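Local coordinates for lipoprotein (Colwellia psychrerythraea, PDB 3O0Y) that is of unknown function but belongs to the DUF885 family of the Peptidase_MA clan, and is probably a lipid-anchored, largely helical relative of metallopeptidases, at residues Q106-G111 with A592-V597; T380-Q385 with I448-D453; W473-E478 with L558-I563; K571-D576 with H604-K609; A581-V586 with R600-W605. All blocks are in the same frame, centred on the assembly; numbering follows the deposited sequence.

Interaction 1 (Q106-G111 with A592-V597); sequences QQVMAG and AVPMAV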
# COMPACT_ATOMS: atom_id res chain seq x y z
N GLN A 106 1.83 21.28 -12.05
CA GLN A 106 3.17 21.17 -12.61
C GLN A 106 4.11 20.56 -11.63
O GLN A 106 4.89 19.67 -11.99
CB GLN A 106 3.70 22.55 -13.05
CG GLN A 106 5.08 22.45 -13.66
CD GLN A 106 5.53 23.83 -14.19
OE1 GLN A 106 5.06 24.86 -13.70
NE2 GLN A 106 6.28 23.83 -15.26
N GLN A 107 4.12 21.07 -10.41
CA GLN A 107 5.04 20.58 -9.39
C GLN A 107 4.74 19.14 -9.02
O GLN A 107 5.68 18.28 -8.98
CB GLN A 107 5.00 21.45 -8.16
CG GLN A 107 5.96 20.97 -7.07
CD GLN A 107 6.15 22.02 -5.94
OE1 GLN A 107 5.76 23.17 -6.13
NE2 GLN A 107 6.82 21.64 -4.82
N VAL A 108 3.48 18.81 -8.80
CA VAL A 108 3.11 17.45 -8.47
C VAL A 108 3.39 16.50 -9.63
O VAL A 108 3.95 15.42 -9.46
CB VAL A 108 1.66 17.32 -8.05
CG1 VAL A 108 1.27 15.84 -7.85
CG2 VAL A 108 1.46 18.18 -6.79
N MET A 109 3.01 16.87 -10.85
CA MET A 109 3.24 15.95 -11.92
C MET A 109 4.73 15.75 -12.27
O MET A 109 5.10 14.66 -12.69
CB MET A 109 2.44 16.33 -13.16
CG MET A 109 0.97 16.12 -13.00
SD MET A 109 0.38 14.41 -12.85
CE MET A 109 1.02 13.76 -14.45
N ALA A 110 5.56 16.79 -12.15
CA ALA A 110 7.05 16.62 -12.30
C ALA A 110 7.53 15.63 -11.22
O ALA A 110 8.35 14.74 -11.48
CB ALA A 110 7.81 17.98 -12.21
N GLY A 111 7.00 15.77 -10.01
CA GLY A 111 7.40 14.87 -8.88
C GLY A 111 6.97 13.44 -9.11
O GLY A 111 7.71 12.54 -8.83
N ALA A 592 -3.84 13.51 -2.92
CA ALA A 592 -2.58 13.11 -2.34
C ALA A 592 -1.46 13.91 -2.99
O ALA A 592 -1.38 14.01 -4.22
CB ALA A 592 -2.33 11.55 -2.55
N VAL A 593 -0.62 14.50 -2.16
CA VAL A 593 0.41 15.48 -2.62
C VAL A 593 1.66 15.34 -1.73
O VAL A 593 1.60 14.85 -0.62
CB VAL A 593 -0.13 16.92 -2.53
CG1 VAL A 593 -1.23 17.23 -3.62
CG2 VAL A 593 -0.73 17.20 -1.08
N PRO A 594 2.80 15.84 -2.20
CA PRO A 594 3.96 16.01 -1.34
C PRO A 594 3.66 16.98 -0.24
O PRO A 594 2.80 17.87 -0.39
CB PRO A 594 5.03 16.59 -2.28
CG PRO A 594 4.49 16.54 -3.62
CD PRO A 594 3.03 16.37 -3.56
N MET A 595 4.30 16.78 0.90
CA MET A 595 4.18 17.71 1.99
C MET A 595 4.38 19.18 1.65
O MET A 595 3.68 20.05 2.19
CB MET A 595 5.02 17.25 3.20
CG MET A 595 4.45 15.86 3.90
SD MET A 595 2.77 15.82 4.61
CE MET A 595 1.96 15.02 3.18
N ALA A 596 5.29 19.47 0.73
CA ALA A 596 5.55 20.86 0.37
C ALA A 596 4.31 21.49 -0.28
O ALA A 596 4.00 22.66 -0.02
CB ALA A 596 6.74 20.96 -0.56
N VAL A 597 3.56 20.70 -1.05
CA VAL A 597 2.38 21.21 -1.70
C VAL A 597 1.22 21.32 -0.68
O VAL A 597 0.46 22.29 -0.71
CB VAL A 597 1.98 20.32 -2.89
CG1 VAL A 597 0.63 20.75 -3.45
CG2 VAL A 597 3.04 20.38 -3.97
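Pro594, at the N-cap position of the C-terminal helix 595-608, and Val597 in that helix's first turn rest against Val108 and Gln107 of helix 100-117, so that a helix start from the end of the chain meets the flank of a helix from near its beginning. The contact is modest, burying 207 Å², and has no hydrogen bond across it. Its centre is the CG2 methyl of Val108, which lies anti to the carbonyl carbon, the branch that stands out between its partners. Val108 CG2 touches Val597 CG2 at 3.9 Å, the two side chains crossing nearly at right angles, and reaches Pro594 CD at 4.0 Å. Val593 adds a more distant touch, its CG1 standing 4.3 Å from Val108 CG2. Arg461 of helix 459-462 packs against both Val108 and Val593 and closes this apolar patch from a third element, while Tyr466 lies on Val108 and Pro594. Toward solvent, the partly exposed Gln107 extends past Val597 in the opposite sense, using the aliphatic methyl as a rest for its amide. The carbonyl end of that amide is taken by Arg600 NH1, one turn farther along helix 595-608, which probably limits rotation of the group. The amide carbon itself, Gln107 CD, sits 4.0 Å from Val597 CG2.

Interaction 2 (T380-Q385 with I448-D453); sequences TTPSYQ and IALNLD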
# COMPACT_ATOMS: atom_id res chain seq x y z
N THR A 380 -17.71 16.91 2.98
CA THR A 380 -17.80 16.47 1.58
C THR A 380 -17.74 14.93 1.56
O THR A 380 -16.74 14.30 1.91
CB THR A 380 -16.65 17.06 0.76
OG1 THR A 380 -16.75 18.49 0.79
CG2 THR A 380 -16.80 16.60 -0.68
N THR A 381 -18.83 14.31 1.14
CA THR A 381 -18.94 12.84 1.07
C THR A 381 -18.49 12.36 -0.29
O THR A 381 -18.98 12.85 -1.32
CB THR A 381 -20.38 12.36 1.31
OG1 THR A 381 -20.79 12.81 2.60
CG2 THR A 381 -20.48 10.84 1.22
N PRO A 382 -17.58 11.40 -0.31
CA PRO A 382 -17.12 10.92 -1.60
C PRO A 382 -18.20 10.08 -2.29
O PRO A 382 -19.11 9.60 -1.63
CB PRO A 382 -15.95 10.05 -1.27
CG PRO A 382 -16.11 9.69 0.16
CD PRO A 382 -16.84 10.78 0.82
N SER A 383 -18.11 9.92 -3.61
CA SER A 383 -19.16 9.24 -4.39
C SER A 383 -19.06 7.68 -4.40
O SER A 383 -19.79 7.02 -5.17
CB SER A 383 -19.11 9.69 -5.84
OG SER A 383 -17.92 9.20 -6.46
N TYR A 384 -18.21 7.10 -3.55
CA TYR A 384 -17.96 5.68 -3.46
C TYR A 384 -18.24 5.19 -2.04
O TYR A 384 -17.94 5.91 -1.11
CB TYR A 384 -16.51 5.34 -3.77
CG TYR A 384 -16.00 5.86 -5.07
CD1 TYR A 384 -15.87 5.00 -6.19
CD2 TYR A 384 -15.47 7.13 -5.17
CE1 TYR A 384 -15.34 5.49 -7.36
CE2 TYR A 384 -14.92 7.61 -6.38
CZ TYR A 384 -14.89 6.76 -7.46
OH TYR A 384 -14.32 7.17 -8.63
N GLN A 385 -18.95 4.06 -1.92
CA GLN A 385 -19.28 3.52 -0.61
C GLN A 385 -18.38 2.33 -0.37
O GLN A 385 -18.34 1.44 -1.19
CB GLN A 385 -20.74 3.07 -0.54
CG GLN A 385 -21.70 4.21 -0.25
CD GLN A 385 -22.88 3.78 0.66
OE1 GLN A 385 -23.26 2.57 0.75
NE2 GLN A 385 -23.47 4.77 1.35
N ILE A 448 -8.99 8.20 -0.23
CA ILE A 448 -8.78 7.73 -1.64
C ILE A 448 -9.99 8.03 -2.54
O ILE A 448 -9.87 8.49 -3.65
CB ILE A 448 -8.41 6.25 -1.63
CG1 ILE A 448 -6.96 6.13 -1.17
CG2 ILE A 448 -8.62 5.54 -3.01
CD1 ILE A 448 -6.54 4.75 -0.82
N ALA A 449 -11.18 7.77 -2.04
CA ALA A 449 -12.37 8.05 -2.78
C ALA A 449 -12.57 9.54 -3.07
O ALA A 449 -12.89 9.94 -4.21
CB ALA A 449 -13.62 7.46 -1.99
N LEU A 450 -12.30 10.40 -2.08
CA LEU A 450 -12.31 11.85 -2.36
C LEU A 450 -11.28 12.22 -3.43
O LEU A 450 -11.57 13.03 -4.28
CB LEU A 450 -12.16 12.67 -1.07
CG LEU A 450 -13.38 12.73 -0.19
CD1 LEU A 450 -13.02 13.35 1.22
CD2 LEU A 450 -14.58 13.54 -0.89
N ASN A 451 -10.08 11.65 -3.37
CA ASN A 451 -9.08 11.99 -4.36
C ASN A 451 -9.55 11.56 -5.75
O ASN A 451 -9.40 12.35 -6.70
CB ASN A 451 -7.80 11.31 -4.05
CG ASN A 451 -6.61 11.90 -4.78
OD1 ASN A 451 -6.73 12.75 -5.72
ND2 ASN A 451 -5.45 11.45 -4.39
N LEU A 452 -10.19 10.38 -5.85
CA LEU A 452 -10.69 9.95 -7.15
C LEU A 452 -11.74 10.87 -7.68
O LEU A 452 -11.79 11.16 -8.90
CB LEU A 452 -11.29 8.57 -7.04
CG LEU A 452 -10.35 7.43 -6.90
CD1 LEU A 452 -11.21 6.10 -6.59
CD2 LEU A 452 -9.39 7.25 -8.12
N ASP A 453 -12.57 11.45 -6.78
CA ASP A 453 -13.59 12.38 -7.19
C ASP A 453 -13.10 13.76 -7.76
O ASP A 453 -13.92 14.53 -8.32
CB ASP A 453 -14.53 12.68 -6.05
CG ASP A 453 -15.60 11.63 -5.81
OD1 ASP A 453 -15.97 10.86 -6.71
OD2 ASP A 453 -16.07 11.60 -4.61
O HOH W 1 -16.84 14.11 -3.69
O HOH W 2 -14.96 9.81 -9.19
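The carboxylate of Asp453 grips Ser383 with both oxygens. OD2 accepts the backbone N of Ser383 at 2.8 Å with an N-H...O angle of 155°, and OD1 accepts Ser383 OG at 2.6 Å, each oxygen offering its syn lone pair. The fork works because Ser383 OG is set between its own backbone N and carbonyl carbon (chi1 69°), where hydroxyl and N-H can face one acceptor group together. Two waters extend the grip: one donates to Asp453 OD2 and weakly to Thr381 O, the other links Asp453 OD1 to Tyr384 OH, which is also hydrogen-bonded to Val409 O. With four hydrogen-bond donors on its two oxygens, the carboxylate is well fixed in rotation and its negative charge is probably favoured. Asp453 follows Leu452 in the chain, and its bonds fasten the loop that leads into strand 387-390 of the small three-stranded sheet; Tyr384 O adds a bond to His445 NE2 of helix 444-452. Farther out the packing is apolar. Leu452 CD1 lies over one face of the Tyr384 ring, 4.2 Å from its centroid, in a CH-pi contact, and Ala449 CB meets Tyr384 CD2 at 3.7 Å. That methyl also abuts Pro382 CB at 3.6 Å. Leu450 CD2 lies against Pro382, 3.7 Å from its CA, and comes 3.8 Å from Thr380 CG2.

Interaction 3 (W473-E478 with L558-I563); sequences WALYSE and LGMLKI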
# COMPACT_ATOMS: atom_id res chain seq x y z
N TRP A 473 -2.11 10.29 6.49
CA TRP A 473 -3.52 10.67 6.61
C TRP A 473 -4.28 9.61 7.44
O TRP A 473 -5.07 9.96 8.31
CB TRP A 473 -4.19 10.81 5.22
CG TRP A 473 -5.72 10.92 5.43
CD1 TRP A 473 -6.60 9.92 5.39
CD2 TRP A 473 -6.40 12.03 6.04
NE1 TRP A 473 -7.82 10.35 5.87
CE2 TRP A 473 -7.71 11.65 6.26
CE3 TRP A 473 -6.03 13.33 6.33
CZ2 TRP A 473 -8.64 12.50 6.83
CZ3 TRP A 473 -6.94 14.18 6.91
CH2 TRP A 473 -8.24 13.78 7.09
N ALA A 474 -4.08 8.34 7.11
CA ALA A 474 -4.89 7.29 7.75
C ALA A 474 -4.55 7.22 9.24
O ALA A 474 -5.43 7.10 10.07
CB ALA A 474 -4.70 5.93 7.07
N LEU A 475 -3.26 7.37 9.60
CA LEU A 475 -2.89 7.41 11.02
C LEU A 475 -3.44 8.65 11.73
O LEU A 475 -3.96 8.55 12.88
CB LEU A 475 -1.34 7.28 11.13
CG LEU A 475 -0.73 7.03 12.49
CD1 LEU A 475 -1.34 5.75 13.14
CD2 LEU A 475 0.83 7.02 12.36
N TYR A 476 -3.41 9.83 11.05
CA TYR A 476 -4.07 11.03 11.57
C TYR A 476 -5.55 10.80 11.81
O TYR A 476 -6.05 11.22 12.85
CB TYR A 476 -3.81 12.22 10.64
CG TYR A 476 -4.68 13.41 10.91
CD1 TYR A 476 -4.33 14.34 11.86
CD2 TYR A 476 -5.80 13.64 10.17
CE1 TYR A 476 -5.20 15.44 12.15
CE2 TYR A 476 -6.65 14.72 10.44
CZ TYR A 476 -6.31 15.65 11.38
OH TYR A 476 -7.25 16.68 11.69
N SER A 477 -6.25 10.10 10.87
CA SER A 477 -7.69 9.72 10.92
C SER A 477 -8.00 8.99 12.21
O SER A 477 -9.06 9.22 12.82
CB SER A 477 -8.06 8.67 9.78
OG SER A 477 -8.13 9.54 8.72
N GLU A 478 -7.11 8.12 12.60
CA GLU A 478 -7.28 7.33 13.81
C GLU A 478 -7.33 8.22 15.06
O GLU A 478 -8.07 7.93 16.01
CB GLU A 478 -6.19 6.26 13.94
CG GLU A 478 -6.26 5.11 12.87
CD GLU A 478 -5.07 4.17 12.96
OE1 GLU A 478 -5.03 3.31 13.91
OE2 GLU A 478 -4.16 4.24 12.09
N LEU A 558 5.91 9.95 9.79
CA LEU A 558 6.40 11.25 9.30
C LEU A 558 5.23 12.07 8.68
O LEU A 558 5.11 13.27 8.88
CB LEU A 558 7.55 11.07 8.33
CG LEU A 558 8.80 10.50 8.96
CD1 LEU A 558 9.90 10.31 7.89
CD2 LEU A 558 9.25 11.31 10.17
N GLY A 559 4.32 11.39 7.96
CA GLY A 559 3.23 12.05 7.39
C GLY A 559 2.25 12.53 8.46
O GLY A 559 1.76 13.65 8.38
N MET A 560 1.95 11.69 9.46
CA MET A 560 1.05 12.06 10.52
C MET A 560 1.57 13.29 11.30
O MET A 560 0.80 14.24 11.56
CB MET A 560 0.74 10.86 11.45
CG MET A 560 -0.30 11.17 12.52
SD MET A 560 -0.04 10.12 14.11
CE MET A 560 -1.58 10.56 15.03
N LEU A 561 2.88 13.27 11.59
CA LEU A 561 3.48 14.38 12.36
C LEU A 561 3.38 15.68 11.58
O LEU A 561 3.14 16.73 12.16
CB LEU A 561 4.93 14.01 12.68
CG LEU A 561 5.07 12.97 13.77
CD1 LEU A 561 6.51 12.44 13.78
CD2 LEU A 561 4.74 13.50 15.18
N LYS A 562 3.52 15.61 10.27
CA LYS A 562 3.50 16.82 9.44
C LYS A 562 2.09 17.35 9.35
O LYS A 562 1.91 18.55 9.48
CB LYS A 562 4.02 16.55 8.05
CG LYS A 562 4.08 17.79 7.13
CD LYS A 562 4.91 18.91 7.74
CE LYS A 562 4.95 20.15 6.79
NZ LYS A 562 5.78 21.28 7.29
N ILE A 563 1.10 16.47 9.14
CA ILE A 563 -0.32 16.88 9.16
C ILE A 563 -0.66 17.56 10.47
O ILE A 563 -1.25 18.63 10.47
CB ILE A 563 -1.33 15.70 8.83
CG1 ILE A 563 -1.05 15.22 7.39
CG2 ILE A 563 -2.79 16.22 9.13
CD1 ILE A 563 -1.70 13.81 7.06
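Ile563 and Tyr476 form the tight half of the contact. Ile563 CG2 sits over one face of the phenol ring in a CH-pi contact, 3.8 Å from the ring centroid and 15° off the normal, with the side chains crossing at about a right angle. Tyr476 CG is turned away from its backbone N (chi1 167°), which lays the ring beneath this methyl. Next to it the extended Met560 side chain crosses Leu475, its SD 3.6 Å from Leu475 CG, while Met560 CG presses on the backbone at Tyr476 N, 3.7 Å away. This is helix-on-helix packing of the buried interior: the segments of helices 467-483 and 555-574 approach to 8.0 Å between axes at a crossing angle of -61°. Ile563 CD1 presses on the Trp473 backbone, 3.6 Å from its N, while the Trp473 side chain points away, CB 4.3 Å from that methyl; its indole NE1 is hydrogen-bonded to Pro442 O. The loose side is the flank of helix 555-574 turned from the contact, which carries the partly exposed Leu558, Leu561 and Lys562. Tyr476 OH reaches past the hydrophobic cluster to hydrogen-bond with His584 NE2 and Arg567 NH1.

Interaction 4 (K571-D576 with H604-K609); sequences KARLGD and HWLDNK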
# COMPACT_ATOMS: atom_id res chain seq x y z
N LYS A 571 -4.15 26.43 13.80
CA LYS A 571 -4.79 26.81 15.03
C LYS A 571 -4.13 28.06 15.63
O LYS A 571 -4.81 28.91 16.12
CB LYS A 571 -4.80 25.66 16.04
CG LYS A 571 -5.72 24.52 15.62
CD LYS A 571 -5.36 23.26 16.50
CE LYS A 571 -6.28 22.07 16.37
NZ LYS A 571 -7.60 22.33 16.99
N ALA A 572 -2.79 28.14 15.59
CA ALA A 572 -2.07 29.37 16.08
C ALA A 572 -2.41 30.62 15.29
O ALA A 572 -2.63 31.70 15.89
CB ALA A 572 -0.53 29.12 16.04
N ARG A 573 -2.49 30.48 13.97
CA ARG A 573 -2.80 31.57 13.04
C ARG A 573 -4.24 32.05 13.23
O ARG A 573 -4.53 33.25 13.30
CB ARG A 573 -2.65 31.14 11.59
CG ARG A 573 -1.42 31.62 10.81
CD ARG A 573 -1.38 33.09 10.57
NE ARG A 573 -1.83 33.58 9.26
CZ ARG A 573 -1.32 33.26 8.06
NH1 ARG A 573 -0.37 32.35 7.88
NH2 ARG A 573 -1.80 33.89 7.01
N LEU A 574 -5.17 31.11 13.35
CA LEU A 574 -6.56 31.45 13.30
C LEU A 574 -7.20 31.66 14.66
O LEU A 574 -8.29 32.24 14.72
CB LEU A 574 -7.35 30.39 12.53
CG LEU A 574 -7.02 30.28 11.04
CD1 LEU A 574 -7.84 29.27 10.30
CD2 LEU A 574 -7.01 31.64 10.30
N GLY A 575 -6.61 31.09 15.71
CA GLY A 575 -7.25 31.10 17.01
C GLY A 575 -8.68 30.56 17.01
O GLY A 575 -8.94 29.45 16.56
N ASP A 576 -9.64 31.34 17.51
CA ASP A 576 -11.02 30.87 17.61
C ASP A 576 -11.75 30.88 16.27
O ASP A 576 -12.87 30.40 16.19
CB ASP A 576 -11.79 31.67 18.67
CG ASP A 576 -12.08 33.11 18.26
OD1 ASP A 576 -12.74 33.82 19.09
OD2 ASP A 576 -11.64 33.58 17.15
N HIS A 604 -2.17 29.00 1.67
CA HIS A 604 -3.08 29.75 0.80
C HIS A 604 -4.40 29.95 1.50
O HIS A 604 -4.94 31.06 1.46
CB HIS A 604 -3.27 29.05 -0.53
CG HIS A 604 -4.16 29.79 -1.50
ND1 HIS A 604 -3.70 30.83 -2.30
CD2 HIS A 604 -5.45 29.61 -1.83
CE1 HIS A 604 -4.69 31.27 -3.06
NE2 HIS A 604 -5.76 30.53 -2.81
N TRP A 605 -4.93 28.88 2.08
CA TRP A 605 -6.13 28.97 2.92
C TRP A 605 -5.97 29.94 4.08
O TRP A 605 -6.82 30.84 4.26
CB TRP A 605 -6.55 27.54 3.36
CG TRP A 605 -7.51 27.46 4.47
CD1 TRP A 605 -8.81 27.84 4.45
CD2 TRP A 605 -7.28 26.90 5.76
NE1 TRP A 605 -9.40 27.58 5.65
CE2 TRP A 605 -8.49 26.98 6.47
CE3 TRP A 605 -6.18 26.30 6.38
CZ2 TRP A 605 -8.64 26.49 7.76
CZ3 TRP A 605 -6.35 25.79 7.67
CH2 TRP A 605 -7.59 25.92 8.34
N LEU A 606 -4.90 29.84 4.86
CA LEU A 606 -4.72 30.74 6.02
C LEU A 606 -4.67 32.20 5.55
O LEU A 606 -5.26 33.08 6.19
CB LEU A 606 -3.41 30.37 6.72
CG LEU A 606 -3.48 29.02 7.42
CD1 LEU A 606 -2.16 28.60 8.04
CD2 LEU A 606 -4.68 29.00 8.43
N ASP A 607 -4.02 32.46 4.41
CA ASP A 607 -3.77 33.85 3.94
C ASP A 607 -5.08 34.52 3.46
O ASP A 607 -5.22 35.76 3.44
CB ASP A 607 -2.78 33.89 2.80
CG ASP A 607 -1.34 33.65 3.23
OD1 ASP A 607 -1.01 33.67 4.44
OD2 ASP A 607 -0.52 33.42 2.31
N ASN A 608 -6.04 33.70 3.09
CA ASN A 608 -7.25 34.20 2.51
C ASN A 608 -8.40 34.22 3.54
O ASN A 608 -9.52 34.64 3.22
CB ASN A 608 -7.52 33.45 1.19
CG ASN A 608 -6.55 33.89 0.04
OD1 ASN A 608 -5.54 33.24 -0.29
ND2 ASN A 608 -6.84 35.05 -0.51
N LYS A 609 -8.11 33.91 4.80
CA LYS A 609 -9.14 33.95 5.86
C LYS A 609 -9.35 35.38 6.36
O LYS A 609 -8.37 36.08 6.69
CB LYS A 609 -8.76 33.06 7.04
CG LYS A 609 -8.97 31.56 6.79
CD LYS A 609 -10.07 30.95 7.68
CE LYS A 609 -11.39 31.00 7.04
NZ LYS A 609 -12.45 30.58 7.96
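The guanidinium of Arg573 lies across Leu606 and meets Asp607 at its edge. Leu606 CB stands 3.6 Å above one face of the group, toward the rim, while Asp607 OD1 comes in almost exactly in the guanidinium plane to accept a hydrogen bond from Arg573 NH2. This salt-bridging bond is 2.7 Å long and nearly straight at 166°; the oxygen uses its anti lone pair, and the carboxylate is turned 35° from the guanidinium. Bends at chi2 and chi3 of Arg573 bring its end over the helix opposite. The second flat group, the Trp605 indole, has Leu606 CD2 3.6 Å above one face of its ring. Against its benzo side, obliquely, Leu574 CD1 lies 3.8 Å from Trp605 CZ2. The same Leu574 methyl meets Leu606 CD2 at 3.7 Å and Lys609 CD at 3.8 Å, so one leucine is wedged among three side chains of segment 604-609, crossing the lysine chain nearly at right angles. The kinked Lys609 chain carries NZ to a salt bridge with Glu582. The two charged pairs thus flank a small apolar core on an otherwise exposed surface. Leu574 belongs to the last turn of helix 555-574, before Gly575 leaves it with positive phi; Ala570 on that helix packs on Trp605 and Leu606, and helix 580-588 lies alongside Trp605 through Phe583 and Val586.

Interaction 5 (A581-V586 with R600-W605); sequences AEFHDV and RNVNHW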
# COMPACT_ATOMS: atom_id res chain seq x y z
N ALA A 581 -13.34 21.46 10.02
CA ALA A 581 -13.94 21.04 8.76
C ALA A 581 -13.24 21.64 7.55
O ALA A 581 -13.02 20.95 6.52
CB ALA A 581 -15.45 21.36 8.72
N GLU A 582 -12.92 22.93 7.64
CA GLU A 582 -12.15 23.60 6.55
C GLU A 582 -10.80 23.07 6.41
O GLU A 582 -10.35 22.90 5.31
CB GLU A 582 -12.04 25.09 6.79
CG GLU A 582 -13.40 25.79 6.70
CD GLU A 582 -13.29 27.30 6.88
OE1 GLU A 582 -12.16 27.85 7.03
OE2 GLU A 582 -14.36 27.95 6.81
N PHE A 583 -10.12 22.76 7.52
CA PHE A 583 -8.79 22.17 7.46
C PHE A 583 -8.84 20.83 6.74
O PHE A 583 -8.00 20.55 5.93
CB PHE A 583 -8.23 21.98 8.88
CG PHE A 583 -6.92 21.27 8.95
CD1 PHE A 583 -5.77 21.98 8.61
CD2 PHE A 583 -6.78 19.98 9.41
CE1 PHE A 583 -4.51 21.35 8.58
CE2 PHE A 583 -5.53 19.35 9.40
CZ PHE A 583 -4.37 20.07 9.02
N HIS A 584 -9.81 20.01 7.09
CA HIS A 584 -9.97 18.73 6.40
C HIS A 584 -10.23 18.89 4.89
O HIS A 584 -9.77 18.08 4.11
CB HIS A 584 -11.06 17.88 7.07
CG HIS A 584 -10.65 17.32 8.41
ND1 HIS A 584 -11.53 17.02 9.42
CD2 HIS A 584 -9.41 17.17 8.95
CE1 HIS A 584 -10.85 16.59 10.47
NE2 HIS A 584 -9.56 16.68 10.22
N ASP A 585 -10.96 19.89 4.49
CA ASP A 585 -11.22 20.11 3.08
C ASP A 585 -9.91 20.49 2.38
O ASP A 585 -9.62 19.97 1.28
CB ASP A 585 -12.22 21.18 2.85
CG ASP A 585 -13.67 20.77 3.19
OD1 ASP A 585 -14.02 19.57 3.33
OD2 ASP A 585 -14.48 21.72 3.21
N VAL A 586 -9.08 21.33 3.02
CA VAL A 586 -7.78 21.66 2.39
C VAL A 586 -6.89 20.45 2.29
O VAL A 586 -6.18 20.26 1.26
CB VAL A 586 -7.03 22.78 3.24
CG1 VAL A 586 -5.59 23.06 2.63
CG2 VAL A 586 -7.86 24.02 3.33
N ARG A 600 1.81 24.50 1.14
CA ARG A 600 1.43 25.64 0.28
C ARG A 600 -0.08 25.85 0.26
O ARG A 600 -0.55 27.00 0.33
CB ARG A 600 1.93 25.46 -1.16
CG ARG A 600 1.37 26.54 -2.06
CD ARG A 600 1.82 26.33 -3.52
NE ARG A 600 3.26 26.21 -3.50
CZ ARG A 600 3.96 25.36 -4.22
NH1 ARG A 600 3.39 24.49 -5.07
NH2 ARG A 600 5.28 25.38 -4.10
N ASN A 601 -0.84 24.74 0.18
CA ASN A 601 -2.32 24.85 0.17
C ASN A 601 -2.89 25.32 1.51
O ASN A 601 -3.82 26.16 1.57
CB ASN A 601 -2.98 23.53 -0.28
CG ASN A 601 -2.75 23.27 -1.75
OD1 ASN A 601 -2.48 24.22 -2.51
ND2 ASN A 601 -2.95 22.01 -2.20
N VAL A 602 -2.30 24.81 2.60
CA VAL A 602 -2.72 25.28 3.94
C VAL A 602 -2.45 26.74 4.07
O VAL A 602 -3.27 27.51 4.52
CB VAL A 602 -2.03 24.44 5.07
CG1 VAL A 602 -2.20 25.11 6.48
CG2 VAL A 602 -2.63 23.00 5.07
N ASN A 603 -1.26 27.16 3.63
CA ASN A 603 -0.88 28.58 3.70
C ASN A 603 -1.76 29.50 2.84
O ASN A 603 -2.17 30.61 3.30
CB ASN A 603 0.57 28.76 3.33
CG ASN A 603 1.51 28.37 4.43
OD1 ASN A 603 1.17 28.35 5.61
ND2 ASN A 603 2.76 28.11 4.03
N HIS A 604 -2.17 29.00 1.67
CA HIS A 604 -3.08 29.75 0.80
C HIS A 604 -4.40 29.95 1.50
O HIS A 604 -4.94 31.06 1.46
CB HIS A 604 -3.27 29.05 -0.53
CG HIS A 604 -4.16 29.79 -1.50
ND1 HIS A 604 -3.70 30.83 -2.30
CD2 HIS A 604 -5.45 29.61 -1.83
CE1 HIS A 604 -4.69 31.27 -3.06
NE2 HIS A 604 -5.76 30.53 -2.81
N TRP A 605 -4.93 28.88 2.08
CA TRP A 605 -6.13 28.97 2.92
C TRP A 605 -5.97 29.94 4.08
O TRP A 605 -6.82 30.84 4.26
CB TRP A 605 -6.55 27.54 3.36
CG TRP A 605 -7.51 27.46 4.47
CD1 TRP A 605 -8.81 27.84 4.45
CD2 TRP A 605 -7.28 26.90 5.76
NE1 TRP A 605 -9.40 27.58 5.65
CE2 TRP A 605 -8.49 26.98 6.47
CE3 TRP A 605 -6.18 26.30 6.38
CZ2 TRP A 605 -8.64 26.49 7.76
CZ3 TRP A 605 -6.35 25.79 7.67
CH2 TRP A 605 -7.59 25.92 8.34
O HOH W 3 -3.66 20.18 -0.11
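Trp605 enters the contact at its CB, which lies 3.8 Å from Val586 CG2. The same methyl then sits over one face of the five-membered ring, 3.6 Å from Trp605 CG, as a CH-pi contact. Farther round, NE1 donates to Glu582 OE1 at 3.1 Å with an N-H...O angle of 159°. The acceptor lies exactly in the indole plane, yet the donor meets the oxygen on its anti side and well out of the carboxylate plane, which stands steeply to the ring. OE1 has a second donor in Lys609. Trp605 CZ2 rests against Glu582 CB at 3.8 Å. At the far end of the indole, CZ3 reaches Phe583 CD1 at 4.0 Å, arriving at the edge of the phenyl ring. The second methyl of Val586, CG1, points instead to Val602 CG2, 3.8 Å off, and lies along the Asn601 backbone. At this end of the contact a water donates to Val586 O and accepts from Asn601 ND2, while Asn601 OD1 is held by Asn104. The short segments run at 139°, with axes 10.2 Å apart, as an oblique antiparallel helical pair. Helix 100-117 packs on Asn601 through Ile100, helix 555-574 touches Phe583 and Trp605, and Tyr476 of helix 467-483 touches Phe583.

How the interactions relate
Interaction 3 is the buried core contact, with apolar packing alone between its segments; interactions 1, 2 and 5 are partly buried, and interaction 4 lies on the surface, farthest from the chain's centre. Helix 595-608 runs through interactions 1, 5 and 4 from start to end, and helix 555-574 joins interaction 3 to interaction 4. The polar part changes with place: none across interaction 1, which like interaction 3 has no hydrogen bond between its segments, water-linked carboxylate bonds in interaction 2, one indole bond and a water bridge in interaction 5, an exposed salt bridge in interaction 4. Polar ties also join interaction 5 to interactions 1, 3 and 4.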